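Side-chain contacts in capsid fiber protein (Bacillus phage phi29, PDB 6QYY), which forms the trimeric head fibers of the phage and, in the N-terminal base studied here, probably serves to attach them to the capsid: residues A[69-72]-A[73-77]; A[100-103]-A[104-108]. All coordinates share one frame; numbering follows the deposited sequence.

Contact 1. Residues A[69-72]-A[73-77]; sequences SDIK and VGDNL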
# COMPACT_ATOMS: atom_id res chain seq x y z
N SER A 69 -15.03 19.88 4.19
CA SER A 69 -15.87 20.29 5.30
C SER A 69 -15.11 19.95 6.58
O SER A 69 -14.00 19.41 6.53
CB SER A 69 -17.25 19.63 5.24
OG SER A 69 -17.14 18.22 5.16
N ASP A 70 -15.70 20.27 7.73
CA ASP A 70 -15.00 20.08 8.99
C ASP A 70 -14.72 18.60 9.23
O ASP A 70 -15.62 17.76 9.10
CB ASP A 70 -15.80 20.67 10.15
CG ASP A 70 -15.77 22.20 10.19
OD1 ASP A 70 -15.25 22.82 9.23
OD2 ASP A 70 -16.27 22.78 11.18
N ILE A 71 -13.48 18.29 9.55
CA ILE A 71 -13.04 16.91 9.76
C ILE A 71 -12.53 16.79 11.19
O ILE A 71 -11.80 17.67 11.67
CB ILE A 71 -11.96 16.49 8.74
CG1 ILE A 71 -12.56 16.34 7.33
CG2 ILE A 71 -11.28 15.20 9.17
CD1 ILE A 71 -11.52 16.19 6.24
N LYS A 72 -12.97 15.75 11.88
CA LYS A 72 -12.52 15.44 13.23
C LYS A 72 -11.53 14.29 13.18
O LYS A 72 -11.58 13.44 12.28
CB LYS A 72 -13.71 15.09 14.13
CG LYS A 72 -14.73 16.21 14.28
CD LYS A 72 -14.03 17.55 14.57
CE LYS A 72 -15.02 18.66 14.94
NZ LYS A 72 -15.81 19.16 13.78
N VAL A 73 -10.61 14.27 14.15
CA VAL A 73 -9.63 13.19 14.22
C VAL A 73 -10.36 11.86 14.29
O VAL A 73 -11.28 11.68 15.10
CB VAL A 73 -8.70 13.38 15.43
CG1 VAL A 73 -7.85 12.12 15.66
CG2 VAL A 73 -7.82 14.60 15.24
N GLY A 74 -9.99 10.94 13.41
CA GLY A 74 -10.61 9.63 13.38
C GLY A 74 -11.74 9.47 12.38
O GLY A 74 -12.22 8.35 12.20
N ASP A 75 -12.19 10.56 11.74
CA ASP A 75 -13.22 10.45 10.70
C ASP A 75 -12.73 9.59 9.55
O ASP A 75 -11.58 9.71 9.11
CB ASP A 75 -13.58 11.84 10.16
CG ASP A 75 -14.55 12.59 11.06
OD1 ASP A 75 -15.07 11.98 12.03
OD2 ASP A 75 -14.80 13.79 10.80
N ASN A 76 -13.60 8.73 9.05
CA ASN A 76 -13.36 8.10 7.76
C ASN A 76 -13.69 9.06 6.63
O ASN A 76 -14.65 9.83 6.72
CB ASN A 76 -14.19 6.83 7.63
CG ASN A 76 -13.92 5.86 8.74
OD1 ASN A 76 -12.80 5.39 8.89
ND2 ASN A 76 -14.95 5.57 9.54
N LEU A 77 -12.89 9.01 5.58
CA LEU A 77 -12.88 10.04 4.54
C LEU A 77 -13.12 9.45 3.16
O LEU A 77 -12.66 8.35 2.85
CB LEU A 77 -11.52 10.77 4.53
CG LEU A 77 -11.16 11.48 5.83
CD1 LEU A 77 -9.80 12.16 5.70
CD2 LEU A 77 -12.23 12.51 6.21
O HOH W 1 -16.45 16.21 11.17

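Contact 2. Residues A[100-103]-A[104-108]; sequences EEAQ and EGQLV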
# COMPACT_ATOMS: atom_id res chain seq x y z
N GLU A 100 -5.46 14.08 11.87
CA GLU A 100 -5.44 15.45 12.35
C GLU A 100 -6.84 16.03 12.17
O GLU A 100 -7.65 15.53 11.38
CB GLU A 100 -4.40 16.31 11.60
CG GLU A 100 -2.96 15.79 11.69
CD GLU A 100 -2.41 15.75 13.12
OE1 GLU A 100 -2.92 16.51 13.98
OE2 GLU A 100 -1.47 14.96 13.38
N GLU A 101 -7.11 17.08 12.93
CA GLU A 101 -8.35 17.84 12.83
C GLU A 101 -8.19 18.91 11.77
O GLU A 101 -7.12 19.52 11.64
CB GLU A 101 -8.67 18.46 14.20
CG GLU A 101 -9.93 19.27 14.29
CD GLU A 101 -10.18 19.75 15.71
OE1 GLU A 101 -9.45 19.29 16.63
OE2 GLU A 101 -11.10 20.57 15.92
N ALA A 102 -9.25 19.16 11.00
CA ALA A 102 -9.16 20.21 9.99
C ALA A 102 -10.53 20.83 9.75
O ALA A 102 -11.51 20.11 9.55
CB ALA A 102 -8.58 19.66 8.67
N GLN A 103 -10.60 22.15 9.80
CA GLN A 103 -11.79 22.85 9.34
C GLN A 103 -11.81 22.89 7.82
O GLN A 103 -10.79 22.69 7.15
CB GLN A 103 -11.83 24.28 9.89
CG GLN A 103 -11.95 24.40 11.39
CD GLN A 103 -12.09 25.86 11.83
OE1 GLN A 103 -11.32 26.72 11.43
NE2 GLN A 103 -13.10 26.13 12.66
N GLU A 104 -12.98 23.20 7.26
CA GLU A 104 -13.13 23.29 5.82
C GLU A 104 -12.12 24.27 5.25
O GLU A 104 -12.00 25.40 5.72
CB GLU A 104 -14.55 23.72 5.46
CG GLU A 104 -14.74 24.04 3.99
CD GLU A 104 -16.19 24.32 3.64
OE1 GLU A 104 -16.46 24.82 2.53
OE2 GLU A 104 -17.07 24.03 4.49
N GLY A 105 -11.39 23.84 4.22
CA GLY A 105 -10.34 24.62 3.62
C GLY A 105 -8.94 24.36 4.17
O GLY A 105 -7.96 24.71 3.50
N GLN A 106 -8.83 23.76 5.35
CA GLN A 106 -7.52 23.45 5.91
C GLN A 106 -7.00 22.12 5.36
O GLN A 106 -7.74 21.29 4.83
CB GLN A 106 -7.56 23.39 7.44
CG GLN A 106 -7.23 24.71 8.15
CD GLN A 106 -7.39 24.62 9.67
OE1 GLN A 106 -8.11 23.76 10.18
NE2 GLN A 106 -6.72 25.52 10.39
N LEU A 107 -5.68 21.94 5.48
CA LEU A 107 -5.03 20.71 5.04
C LEU A 107 -5.22 19.63 6.10
O LEU A 107 -4.84 19.81 7.26
CB LEU A 107 -3.55 21.00 4.80
CG LEU A 107 -2.75 20.14 3.84
CD1 LEU A 107 -3.44 20.05 2.48
CD2 LEU A 107 -1.31 20.68 3.71
N VAL A 108 -5.83 18.50 5.73
CA VAL A 108 -5.97 17.37 6.64
C VAL A 108 -4.89 16.34 6.30
O VAL A 108 -4.54 16.16 5.13
CB VAL A 108 -7.38 16.76 6.60
CG1 VAL A 108 -7.62 15.96 5.32
CG2 VAL A 108 -7.61 15.85 7.82

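Contact 1. Residues A[69-72]-A[73-77]
D75 turns back across a type II beta turn, K72 to D75, and its side chain grips the residue that opens the turn. The defining bond runs from D75 N to K72 O at 3.0 Å. G74 occupies the third position with positive phi, where a CB would press against the carbonyl oxygen of V73. From D75, CB lies 3.3 Å from K72 O. CG sits anti to its own carbonyl carbon (chi1 -81°), which swings the carboxylate back over the turn. OD2 then accepts K72 N at 2.9 Å in a nearly straight bond (N-H...O 171°), although the donor arrives from above the carboxylate plane, 63° out of it. A water donates to both OD2 and D70 O, so OD2 receives two hydrogens. OD1 has its own donor, NE2 of Q23 on the second subunit, which also binds V73 O; this turn is therefore part of the trimer interface. Two hydrogen-bonded sites on one carboxylate should restrict its rotation. K72 NZ stays 6.2 Å from D75 OD2, too far for a salt bridge, and any influence on the carboxylate would be through space.

Next to the turn, I71 and L77, the latter in strand 76-79, form an apolar contact that joins the loop after strand 62-66 to the antiparallel sheet. Both touch A98 of strand 96-98; I71 also packs on V108 and L77 on L110 of strand 107-112. Their methyl ends approach tip to tip, I71 CD1 lying 3.7 Å from L77 CD2.

Contact 2. Residues A[100-103]-A[104-108]
Q103 to Q106 form a type II beta turn, with Q106 N bonded to Q103 O at 2.9 Å and G105 in the third position with positive phi. The Q106 side chain adds a second bond in the reverse sense: its OE1 accepts Q103 N at 3.0 Å, with an N-H...O angle of 159° and the donor tilted only 19° from the amide's carbonyl plane. A chain extended beyond CG carries the amide alongside the turn, so that OE1 reaches Q103 N. OE1 also lies 3.7 Å from A102 CA. The Q103 and Q106 chains run obliquely past each other, their amide planes 52° apart, and the nearest approach is Q103 CB to Q106 OE1 at 3.8 Å.

This tight turn ends the loop that follows strand 96-98 and leads into strand 107-112 of the antiparallel sheet. V108 bonds through its backbone to V65 of strand 62-66, and A67, just beyond that strand, bonds to G105 and Q106. On the sheet side, A102 directs its methyl at V108, CB to CB 3.8 Å. V108 holds CG2 anti to its backbone N, and that methyl stands 3.6 Å from E100 O. The contact buries this carbonyl oxygen, which has no hydrogen-bonding partner in the model. E100 itself rests on S4 of the second subunit.

Contacts 1 and 2 are two turns in series along the chain, each leading into a strand of the same antiparallel sheet, and their centres lie about 8 Å apart. Both use a type II turn whose fourth residue returns a side-chain oxygen to the first residue's N-H, but the acceptor is a carboxylate in 69-77 and a neutral amide in 100-108. Two probable hydrogen bonds join them directly: I71 N to A102 O at 2.7 Å, and D70 OD1 to E104 N at 3.0 Å. More of contact 1 is buried, and the second subunit hydrogen-bonds its turn; in contact 2 all four turn residues are exposed, and burial falls to A102 and V108.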